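Side-chain contacts in sulfite reductase [ferredoxin] (Mycobacterium tuberculosis, PDB 1ZJ8), which catalyses the six-electron reduction of sulfite to sulfide with electrons from ferredoxin, using a siroheme and a [4Fe-4S] cluster: residues Q462-I467 / K545-G550; E453-D458 / Y535-V540; A358-R363 / H447-L452; P339-G344 / W421-M426. All coordinates share one frame; numbering follows the deposited sequence.

Contact 1. Residues Q462-I467 / K545-G550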
# COMPACT_ATOMS: atom_id res chain seq x y z
N GLN A 462 -15.39 -5.56 -26.50
CA GLN A 462 -14.21 -6.38 -26.81
C GLN A 462 -13.30 -6.67 -25.62
O GLN A 462 -12.46 -7.58 -25.68
CB GLN A 462 -13.35 -5.68 -27.88
CG GLN A 462 -13.80 -5.89 -29.30
CD GLN A 462 -14.70 -4.79 -29.78
OE1 GLN A 462 -14.26 -3.89 -30.49
NE2 GLN A 462 -15.98 -4.85 -29.40
N LEU A 463 -13.42 -5.90 -24.55
CA LEU A 463 -12.40 -5.93 -23.52
C LEU A 463 -12.63 -7.04 -22.51
O LEU A 463 -12.93 -6.82 -21.34
CB LEU A 463 -12.25 -4.57 -22.83
CG LEU A 463 -11.30 -3.64 -23.59
CD1 LEU A 463 -11.19 -2.29 -22.88
CD2 LEU A 463 -9.92 -4.28 -23.74
N ASP A 464 -12.43 -8.26 -23.01
CA ASP A 464 -12.52 -9.47 -22.20
C ASP A 464 -11.42 -9.57 -21.14
O ASP A 464 -11.44 -10.49 -20.33
CB ASP A 464 -12.47 -10.72 -23.10
CG ASP A 464 -11.20 -10.77 -23.98
OD1 ASP A 464 -10.10 -10.45 -23.46
OD2 ASP A 464 -11.29 -11.13 -25.17
N VAL A 465 -10.45 -8.67 -21.19
CA VAL A 465 -9.29 -8.75 -20.33
C VAL A 465 -9.03 -7.35 -19.74
O VAL A 465 -9.13 -6.35 -20.45
CB VAL A 465 -8.06 -9.34 -21.15
CG1 VAL A 465 -7.27 -8.25 -21.89
CG2 VAL A 465 -7.14 -10.20 -20.26
N PRO A 466 -8.69 -7.29 -18.44
CA PRO A 466 -8.60 -6.00 -17.73
C PRO A 466 -7.26 -5.28 -17.93
O PRO A 466 -6.22 -5.95 -17.88
CB PRO A 466 -8.67 -6.42 -16.26
CG PRO A 466 -8.01 -7.79 -16.24
CD PRO A 466 -8.33 -8.42 -17.57
N ILE A 467 -7.31 -3.96 -18.12
CA ILE A 467 -6.10 -3.12 -18.25
C ILE A 467 -5.87 -2.27 -17.00
O ILE A 467 -6.47 -1.23 -16.83
CB ILE A 467 -6.17 -2.18 -19.48
CG1 ILE A 467 -6.21 -2.99 -20.77
CG2 ILE A 467 -4.96 -1.21 -19.50
CD1 ILE A 467 -7.59 -3.33 -21.22
N LYS A 545 -6.70 -3.21 -32.12
CA LYS A 545 -6.49 -3.35 -33.56
C LYS A 545 -5.45 -4.45 -33.79
O LYS A 545 -5.81 -5.58 -34.16
CB LYS A 545 -6.05 -2.01 -34.17
CG LYS A 545 -5.84 -2.03 -35.67
CD LYS A 545 -7.16 -2.26 -36.41
CE LYS A 545 -6.96 -2.26 -37.91
NZ LYS A 545 -6.11 -1.12 -38.33
N HIS A 546 -4.18 -4.14 -33.52
CA HIS A 546 -3.05 -5.01 -33.78
C HIS A 546 -3.02 -6.23 -32.83
O HIS A 546 -1.97 -6.77 -32.51
CB HIS A 546 -1.75 -4.20 -33.64
CG HIS A 546 -1.64 -3.05 -34.60
ND1 HIS A 546 -2.00 -1.76 -34.26
CD2 HIS A 546 -1.19 -2.99 -35.88
CE1 HIS A 546 -1.80 -0.96 -35.30
NE2 HIS A 546 -1.30 -1.68 -36.29
N ARG A 547 -4.20 -6.70 -32.42
CA ARG A 547 -4.30 -7.63 -31.31
C ARG A 547 -4.39 -9.08 -31.73
O ARG A 547 -5.09 -9.42 -32.70
CB ARG A 547 -5.54 -7.31 -30.50
CG ARG A 547 -5.46 -7.76 -29.06
CD ARG A 547 -6.83 -7.67 -28.44
NE ARG A 547 -6.97 -8.61 -27.33
CZ ARG A 547 -8.13 -8.93 -26.76
NH1 ARG A 547 -9.28 -8.39 -27.18
NH2 ARG A 547 -8.14 -9.80 -25.75
N SER A 548 -3.72 -9.94 -30.97
CA SER A 548 -3.94 -11.39 -31.06
C SER A 548 -5.21 -11.73 -30.34
O SER A 548 -5.65 -10.98 -29.48
CB SER A 548 -2.80 -12.19 -30.42
OG SER A 548 -3.30 -13.34 -29.74
N GLU A 549 -5.76 -12.88 -30.67
CA GLU A 549 -7.04 -13.31 -30.13
C GLU A 549 -6.82 -14.01 -28.78
O GLU A 549 -6.09 -15.00 -28.69
CB GLU A 549 -7.76 -14.22 -31.14
CG GLU A 549 -7.98 -13.56 -32.55
CD GLU A 549 -6.73 -13.56 -33.48
OE1 GLU A 549 -5.71 -14.23 -33.18
OE2 GLU A 549 -6.78 -12.86 -34.52
N GLY A 550 -7.45 -13.46 -27.74
CA GLY A 550 -7.27 -13.94 -26.36
C GLY A 550 -6.03 -13.40 -25.68
O GLY A 550 -5.68 -13.84 -24.58
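R547 reaches D464 with the outer end of its guanidinium. The two side chains approach from opposite directions. NH2 of R547 donates to OD1 of D464 over 3.1 Å, meeting that oxygen on its syn side, and adds a weak bond to OD2 of D464 at 3.5 Å. With the carboxylate and guanidinium planes 59° apart, only NH2 bonds to the carboxylate, and there is no flat two-pronged pair. Arginine suits the place through its length: extended from CG to NE, it spans the gap between two loops whose backbones stay well apart. NH2 also bonds to the carbonyl O of E551, which probably helps fix the guanidinium.

The firmer flank is formed by V465, a buried apolar residue that packs on R552 and brings CG1 to 4.2 Å from NH2 of R547. The other flank is looser: D464 is exposed, and the carbonyl O of Q462 lies 3.6 Å from NH1 of R547 without a hydrogen bond. Next to D464, L463 centres an inverse gamma turn closed by D464 N and Q462 O. The pattern is a surface salt bridge between the helix-to-strand loop after helix 457-460 and the interhelical loop after helix 532-545, within the 4Fe-4S domain.

Contact 2. Residues E453-D458 / Y535-V540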
# COMPACT_ATOMS: atom_id res chain seq x y z
N GLU A 453 -14.54 5.78 -19.05
CA GLU A 453 -15.77 5.00 -19.07
C GLU A 453 -16.64 5.32 -20.28
O GLU A 453 -17.04 4.42 -21.01
CB GLU A 453 -16.54 5.22 -17.78
CG GLU A 453 -16.15 4.27 -16.66
CD GLU A 453 -16.79 4.63 -15.32
OE1 GLU A 453 -17.49 5.68 -15.30
OE2 GLU A 453 -16.58 3.88 -14.31
N ARG A 454 -16.92 6.59 -20.51
CA ARG A 454 -17.78 7.01 -21.64
C ARG A 454 -17.02 7.10 -22.97
O ARG A 454 -17.54 6.76 -24.02
CB ARG A 454 -18.46 8.36 -21.33
CG ARG A 454 -17.52 9.58 -21.22
CD ARG A 454 -18.22 10.86 -20.72
NE ARG A 454 -17.20 11.86 -20.40
CZ ARG A 454 -16.80 12.20 -19.17
NH1 ARG A 454 -17.34 11.66 -18.08
NH2 ARG A 454 -15.83 13.09 -19.03
N ARG A 455 -15.76 7.52 -22.90
CA ARG A 455 -14.94 7.68 -24.10
C ARG A 455 -14.61 6.35 -24.83
O ARG A 455 -14.37 6.35 -26.03
CB ARG A 455 -13.64 8.40 -23.75
CG ARG A 455 -13.31 9.49 -24.70
CD ARG A 455 -11.93 9.36 -25.26
NE ARG A 455 -11.05 10.35 -24.68
CZ ARG A 455 -10.11 10.99 -25.35
NH1 ARG A 455 -9.92 10.74 -26.64
NH2 ARG A 455 -9.37 11.89 -24.74
N LEU A 456 -14.60 5.25 -24.09
CA LEU A 456 -14.24 3.95 -24.61
C LEU A 456 -15.37 2.95 -24.45
O LEU A 456 -15.15 1.74 -24.51
CB LEU A 456 -13.03 3.39 -23.86
CG LEU A 456 -11.68 4.07 -24.07
CD1 LEU A 456 -10.71 3.65 -23.00
CD2 LEU A 456 -11.13 3.74 -25.45
N GLU A 457 -16.59 3.44 -24.25
CA GLU A 457 -17.75 2.55 -24.18
C GLU A 457 -17.94 1.86 -25.55
O GLU A 457 -18.18 0.66 -25.62
CB GLU A 457 -18.97 3.36 -23.75
CG GLU A 457 -20.29 2.62 -23.81
CD GLU A 457 -20.97 2.66 -25.18
OE1 GLU A 457 -20.59 3.48 -26.05
OE2 GLU A 457 -21.90 1.85 -25.37
N ASP A 458 -17.85 2.66 -26.61
CA ASP A 458 -17.47 2.26 -27.96
C ASP A 458 -16.94 0.83 -28.10
O ASP A 458 -17.48 0.02 -28.85
CB ASP A 458 -16.37 3.27 -28.34
CG ASP A 458 -15.70 2.97 -29.65
OD1 ASP A 458 -15.54 1.79 -30.03
OD2 ASP A 458 -15.30 3.96 -30.30
N TYR A 535 -4.10 9.69 -24.45
CA TYR A 535 -3.08 8.66 -24.60
C TYR A 535 -3.61 7.25 -24.35
O TYR A 535 -3.38 6.34 -25.15
CB TYR A 535 -1.92 8.94 -23.65
CG TYR A 535 -0.97 7.78 -23.59
CD1 TYR A 535 0.10 7.70 -24.46
CD2 TYR A 535 -1.17 6.74 -22.70
CE1 TYR A 535 0.95 6.63 -24.43
CE2 TYR A 535 -0.34 5.67 -22.65
CZ TYR A 535 0.73 5.62 -23.52
OH TYR A 535 1.58 4.53 -23.47
N ILE A 536 -4.30 7.06 -23.22
CA ILE A 536 -4.89 5.77 -22.88
C ILE A 536 -5.82 5.29 -24.00
O ILE A 536 -5.76 4.13 -24.41
CB ILE A 536 -5.74 5.82 -21.58
CG1 ILE A 536 -4.92 6.20 -20.36
CG2 ILE A 536 -6.42 4.48 -21.32
CD1 ILE A 536 -3.84 5.26 -20.09
N ASP A 537 -6.69 6.19 -24.46
CA ASP A 537 -7.60 5.90 -25.55
C ASP A 537 -6.83 5.45 -26.79
O ASP A 537 -7.13 4.39 -27.35
CB ASP A 537 -8.43 7.15 -25.87
CG ASP A 537 -9.36 6.96 -27.08
OD1 ASP A 537 -10.58 6.79 -26.88
OD2 ASP A 537 -8.87 7.01 -28.23
N ARG A 538 -5.85 6.25 -27.20
CA ARG A 538 -5.02 5.94 -28.36
C ARG A 538 -4.46 4.53 -28.23
O ARG A 538 -4.74 3.68 -29.06
CB ARG A 538 -3.89 6.97 -28.48
CG ARG A 538 -2.99 6.85 -29.70
CD ARG A 538 -2.25 8.17 -29.97
NE ARG A 538 -1.44 8.64 -28.83
CZ ARG A 538 -1.66 9.75 -28.10
NH1 ARG A 538 -2.70 10.56 -28.31
NH2 ARG A 538 -0.82 10.05 -27.12
N VAL A 539 -3.73 4.28 -27.14
CA VAL A 539 -2.98 3.04 -26.98
C VAL A 539 -3.87 1.81 -26.85
O VAL A 539 -3.56 0.74 -27.38
CB VAL A 539 -2.01 3.11 -25.76
CG1 VAL A 539 -2.71 2.80 -24.43
CG2 VAL A 539 -0.85 2.15 -25.95
N VAL A 540 -4.99 1.97 -26.17
CA VAL A 540 -5.91 0.87 -25.94
C VAL A 540 -6.64 0.53 -27.24
O VAL A 540 -6.94 -0.62 -27.50
CB VAL A 540 -6.91 1.19 -24.79
CG1 VAL A 540 -8.04 0.16 -24.73
CG2 VAL A 540 -6.18 1.27 -23.44
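The guanidinium of R455 carries D537 over one face, where CB of D537 lies 4.0 Å from NH1 of R455, and its NH2 is taken up in salt bridges by D534 and by E451. The carboxylate of D537 is turned 36° from the guanidinium plane, and the two side chains cross at about a right angle. They lie against each other without pairing: NH1 of R455 stays 4.0 Å from OD1 of D537, beyond salt-bridge range. A chain bent at both chi2 (-127°) and chi3 (-107°) carries the arginine across D537 and lays its CD 3.3 Å from OD1 of D537.

L456 closes in on the same oxygen, its CD2 3.4 Å from OD1 of D537. It is the first residue past helix 442-455 and is buried; its branched apolar end suits a place that also touches W421. Aspartate fits position 537 because a short carboxylate can sit between the aliphatic parts of R455 and L456 and still be reached by R541, whose NE bridges to OD1.

The chemistry is thus that of a shared charge network. R455 bridges to E451 within its own helix and to D534 across the contact; R541 bridges to D537 within helix 532-545 and to D458 across. Between R455 and D537 themselves, attraction is probably longer-range, adding electrostatic complementarity to contacts that are mainly van der Waals.

Contact 3. Residues A358-R363 / H447-L452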
# COMPACT_ATOMS: atom_id res chain seq x y z
N ALA A 358 -15.88 -0.79 -5.31
CA ALA A 358 -14.76 -0.09 -5.91
C ALA A 358 -15.04 1.39 -5.92
O ALA A 358 -15.81 1.87 -6.74
CB ALA A 358 -14.51 -0.56 -7.36
N PRO A 359 -14.39 2.13 -5.01
CA PRO A 359 -14.42 3.56 -5.15
C PRO A 359 -13.47 3.93 -6.29
O PRO A 359 -13.07 3.06 -7.07
CB PRO A 359 -13.93 4.05 -3.78
CG PRO A 359 -13.30 2.85 -3.10
CD PRO A 359 -13.59 1.65 -3.87
N ILE A 360 -13.13 5.21 -6.41
CA ILE A 360 -12.18 5.67 -7.39
C ILE A 360 -10.87 5.97 -6.67
O ILE A 360 -10.74 6.98 -5.98
CB ILE A 360 -12.71 6.93 -8.11
CG1 ILE A 360 -13.91 6.60 -8.99
CG2 ILE A 360 -11.59 7.58 -8.93
CD1 ILE A 360 -14.48 7.78 -9.76
N ALA A 361 -9.90 5.07 -6.83
CA ALA A 361 -8.58 5.23 -6.26
C ALA A 361 -8.64 5.51 -4.79
O ALA A 361 -8.02 6.44 -4.34
CB ALA A 361 -7.86 6.36 -6.95
N GLY A 362 -9.44 4.74 -4.05
CA GLY A 362 -9.47 4.81 -2.59
C GLY A 362 -10.23 5.99 -1.97
O GLY A 362 -10.38 6.04 -0.75
N ARG A 363 -10.72 6.91 -2.80
CA ARG A 363 -11.31 8.15 -2.27
C ARG A 363 -12.71 7.95 -1.75
O ARG A 363 -13.61 7.66 -2.54
CB ARG A 363 -11.36 9.24 -3.35
CG ARG A 363 -12.20 10.48 -2.94
CD ARG A 363 -11.51 11.81 -3.18
NE ARG A 363 -10.44 12.01 -2.22
CZ ARG A 363 -9.52 12.98 -2.31
NH1 ARG A 363 -9.58 13.86 -3.30
NH2 ARG A 363 -8.55 13.06 -1.41
N HIS A 447 -11.92 12.37 -12.20
CA HIS A 447 -12.44 12.82 -13.49
C HIS A 447 -12.08 11.86 -14.60
O HIS A 447 -12.79 11.78 -15.62
CB HIS A 447 -11.82 14.18 -13.87
CG HIS A 447 -12.15 15.31 -12.93
ND1 HIS A 447 -11.44 15.55 -11.77
CD2 HIS A 447 -13.10 16.28 -13.00
CE1 HIS A 447 -11.95 16.60 -11.15
NE2 HIS A 447 -12.96 17.06 -11.88
N LEU A 448 -10.98 11.14 -14.43
CA LEU A 448 -10.39 10.38 -15.52
C LEU A 448 -11.14 9.08 -15.74
O LEU A 448 -11.38 8.71 -16.88
CB LEU A 448 -8.91 10.13 -15.25
CG LEU A 448 -8.11 9.40 -16.33
CD1 LEU A 448 -8.20 10.12 -17.67
CD2 LEU A 448 -6.66 9.25 -15.86
N VAL A 449 -11.52 8.42 -14.65
CA VAL A 449 -12.30 7.18 -14.70
C VAL A 449 -13.60 7.35 -15.52
O VAL A 449 -13.82 6.60 -16.47
CB VAL A 449 -12.55 6.62 -13.28
CG1 VAL A 449 -13.70 5.62 -13.29
CG2 VAL A 449 -11.29 5.99 -12.71
N PRO A 450 -14.46 8.33 -15.17
CA PRO A 450 -15.64 8.68 -15.99
C PRO A 450 -15.34 8.98 -17.45
O PRO A 450 -16.03 8.46 -18.34
CB PRO A 450 -16.17 9.95 -15.34
CG PRO A 450 -15.60 10.01 -13.98
CD PRO A 450 -14.38 9.13 -13.93
N GLU A 451 -14.34 9.83 -17.69
CA GLU A 451 -13.91 10.11 -19.08
C GLU A 451 -13.68 8.81 -19.85
O GLU A 451 -14.34 8.57 -20.85
CB GLU A 451 -12.64 10.97 -19.14
CG GLU A 451 -12.36 11.47 -20.56
CD GLU A 451 -11.06 12.26 -20.69
OE1 GLU A 451 -10.61 12.87 -19.70
OE2 GLU A 451 -10.49 12.24 -21.81
N LEU A 452 -12.77 7.98 -19.33
CA LEU A 452 -12.45 6.67 -19.91
C LEU A 452 -13.69 5.81 -20.08
O LEU A 452 -13.88 5.19 -21.12
CB LEU A 452 -11.44 5.95 -19.01
CG LEU A 452 -10.04 6.60 -18.96
CD1 LEU A 452 -9.11 5.88 -17.99
CD2 LEU A 452 -9.42 6.66 -20.35
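I360 is turned toward V449 by a chi1 of -69°, which places CG2 anti to the backbone N, while chi2 of -179° extends CD1 toward the helix. V449, with chi1 of 162°, leaves CG2 beside its own backbone N and facing the loop. The two side chains slide past each other in opposite directions, and their CG2 methyls come within 4.1 Å. Farther out, CD1 of I360 lies 4.2 Å from CB of V449 and 4.4 Å from CD of P450.

Beta-branched residues suit both sides, offering apolar surface close to the backbone. P450 contributes its ring and, having no N-H to give to the preceding turn, accounts for the kink in helix 442-455. R422 packs its CB on V449 and its guanidinium end on I360.

I360 opens a type I' beta turn closed by R363 N and I360 O at 3.2 Å, in which A361 and G362 both take positive phi; Q446 of the helix bonds to the same carbonyl O. Such a turn reverses the chain tightly, here between strands 353-357 and 363-365 of two different sheets, and places I360, within the ferredoxin-like half domain, against helix 442-455 of the 4Fe-4S domain.

Contact 4. Residues P339-G344 / W421-M426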
# COMPACT_ATOMS: atom_id res chain seq x y z
N PRO A 339 -4.83 -11.26 -11.09
CA PRO A 339 -4.84 -10.90 -9.68
C PRO A 339 -6.20 -11.09 -9.01
O PRO A 339 -7.22 -11.17 -9.69
CB PRO A 339 -4.45 -9.40 -9.69
CG PRO A 339 -3.99 -9.12 -11.03
CD PRO A 339 -4.73 -10.05 -11.93
N ILE A 340 -6.21 -11.15 -7.68
CA ILE A 340 -7.44 -11.23 -6.91
C ILE A 340 -7.70 -9.92 -6.18
O ILE A 340 -7.05 -9.61 -5.16
CB ILE A 340 -7.37 -12.39 -5.89
CG1 ILE A 340 -6.99 -13.71 -6.60
CG2 ILE A 340 -8.69 -12.52 -5.11
CD1 ILE A 340 -5.53 -14.05 -6.54
N ASP A 341 -8.66 -9.14 -6.67
CA ASP A 341 -9.03 -7.91 -5.96
C ASP A 341 -10.28 -8.04 -5.11
O ASP A 341 -10.59 -7.11 -4.37
CB ASP A 341 -9.12 -6.69 -6.89
CG ASP A 341 -10.23 -6.81 -7.93
OD1 ASP A 341 -11.04 -7.73 -7.83
OD2 ASP A 341 -10.30 -5.96 -8.85
N HIS A 342 -10.97 -9.17 -5.21
CA HIS A 342 -12.20 -9.44 -4.46
C HIS A 342 -13.34 -8.48 -4.72
O HIS A 342 -14.23 -8.36 -3.92
CB HIS A 342 -11.91 -9.47 -2.96
CG HIS A 342 -10.93 -10.51 -2.57
ND1 HIS A 342 -11.19 -11.86 -2.70
CD2 HIS A 342 -9.68 -10.41 -2.07
CE1 HIS A 342 -10.14 -12.55 -2.29
NE2 HIS A 342 -9.20 -11.69 -1.92
N VAL A 343 -13.36 -7.82 -5.86
CA VAL A 343 -14.47 -6.96 -6.20
C VAL A 343 -15.69 -7.76 -6.71
O VAL A 343 -15.54 -8.71 -7.48
CB VAL A 343 -14.01 -5.87 -7.20
CG1 VAL A 343 -15.16 -5.35 -8.04
CG2 VAL A 343 -13.32 -4.73 -6.44
N GLY A 344 -16.90 -7.37 -6.29
CA GLY A 344 -18.12 -8.08 -6.69
C GLY A 344 -18.58 -9.00 -5.58
O GLY A 344 -18.09 -8.89 -4.44
N TRP A 421 -12.32 0.21 -15.92
CA TRP A 421 -11.53 1.40 -15.63
C TRP A 421 -11.60 1.79 -14.19
O TRP A 421 -10.58 2.01 -13.56
CB TRP A 421 -12.01 2.58 -16.49
CG TRP A 421 -11.93 2.21 -17.90
CD1 TRP A 421 -12.96 1.99 -18.76
CD2 TRP A 421 -10.73 1.88 -18.60
NE1 TRP A 421 -12.47 1.59 -19.98
CE2 TRP A 421 -11.11 1.50 -19.90
CE3 TRP A 421 -9.37 1.86 -18.24
CZ2 TRP A 421 -10.19 1.12 -20.85
CZ3 TRP A 421 -8.45 1.50 -19.19
CH2 TRP A 421 -8.86 1.13 -20.49
N ARG A 422 -12.81 1.90 -13.67
CA ARG A 422 -12.98 2.24 -12.26
C ARG A 422 -12.43 1.15 -11.34
O ARG A 422 -11.92 1.41 -10.27
CB ARG A 422 -14.45 2.43 -11.96
CG ARG A 422 -14.76 2.97 -10.59
CD ARG A 422 -16.21 2.69 -10.29
NE ARG A 422 -16.88 3.82 -9.67
CZ ARG A 422 -17.21 4.94 -10.31
NH1 ARG A 422 -16.96 5.12 -11.62
NH2 ARG A 422 -17.81 5.90 -9.62
N ARG A 423 -12.60 -0.08 -11.79
CA ARG A 423 -12.18 -1.23 -11.05
C ARG A 423 -10.69 -1.30 -10.92
O ARG A 423 -10.17 -1.55 -9.85
CB ARG A 423 -12.66 -2.48 -11.77
CG ARG A 423 -12.11 -3.71 -11.13
CD ARG A 423 -12.96 -4.85 -11.43
NE ARG A 423 -12.46 -6.04 -10.80
CZ ARG A 423 -13.07 -7.21 -10.89
NH1 ARG A 423 -14.17 -7.33 -11.63
NH2 ARG A 423 -12.56 -8.26 -10.29
N ASN A 424 -10.01 -1.11 -12.03
CA ASN A 424 -8.60 -1.44 -12.12
C ASN A 424 -7.61 -0.28 -12.01
O ASN A 424 -6.43 -0.48 -12.19
CB ASN A 424 -8.36 -2.21 -13.43
CG ASN A 424 -9.06 -3.53 -13.44
OD1 ASN A 424 -8.93 -4.29 -12.51
ND2 ASN A 424 -9.83 -3.79 -14.48
N LEU A 425 -8.08 0.90 -11.67
CA LEU A 425 -7.20 2.05 -11.60
C LEU A 425 -6.76 2.30 -10.16
O LEU A 425 -7.56 2.24 -9.24
CB LEU A 425 -7.87 3.30 -12.20
CG LEU A 425 -7.06 4.61 -12.13
CD1 LEU A 425 -7.33 5.51 -13.30
CD2 LEU A 425 -7.27 5.41 -10.82
N MET A 426 -5.50 2.61 -9.96
CA MET A 426 -5.05 3.13 -8.67
C MET A 426 -4.29 4.43 -8.88
O MET A 426 -3.76 4.68 -9.97
CB MET A 426 -4.14 2.13 -7.93
CG MET A 426 -4.82 0.87 -7.43
SD MET A 426 -3.78 -0.18 -6.36
CE MET A 426 -2.17 -0.07 -7.10
O HOH W 1 -8.13 -4.54 -10.11
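D341 serves two tasks with one carboxylate, gripping R423 across the contact while its OD1 also closes a turn in its own loop. R423 binds side-on. Its NE donates to the syn lone pair of D341 OD2 over 2.9 Å, nearly straight at 165°, and its NH2 donates to D341 OD1, also over 2.9 Å but more bent at 141°. The carboxylate and guanidinium are nearly coplanar, which favours a two-pronged salt bridge. OD1 of D341 then takes the backbone N of V343 from above the carboxylate plane at 3.0 Å, forming an Asx turn. Aspartate suits this place because its short chain, with chi1 of 64°, curls back over its own loop; a second donor on OD1 should help hold the carboxylate in its rotation.

V343 lies over one face of the guanidinium, toward the rim, with CG1 3.9 Å from NE of R423. A branched apolar residue here probably helps screen one side of the ion pair, while the extended arginine runs past it in the opposite direction. A water appears to link OD2 of D341 with OD1 of N424, although its short approach to N424 is doubtful.

R423 is on helix 420-424, and strand 425-427 follows, beside strand 469-472. D341 and V343 lie in the loop that enters strand 344-347, at the edge of a different sheet, where G344 pairs with G356 of strand 353-357.

From the N terminus, contact 4 opens first, in the loop before strand 344-347, and closes at helix 420-424. Contact 3 opens within that span and closes beyond it on helix 442-455, so the two cross. They tie the loop before strand 344-347 and the turn 360-363 to the 4Fe-4S domain. Contacts 2 and 1 come after both and cross each other. Both close long loops onto helix 532-545 and its exit, entirely within the 4Fe-4S domain. W421 knits the groups together, touching V540 of contact 2 and L463 of contact 1, while E453 bridges to R422.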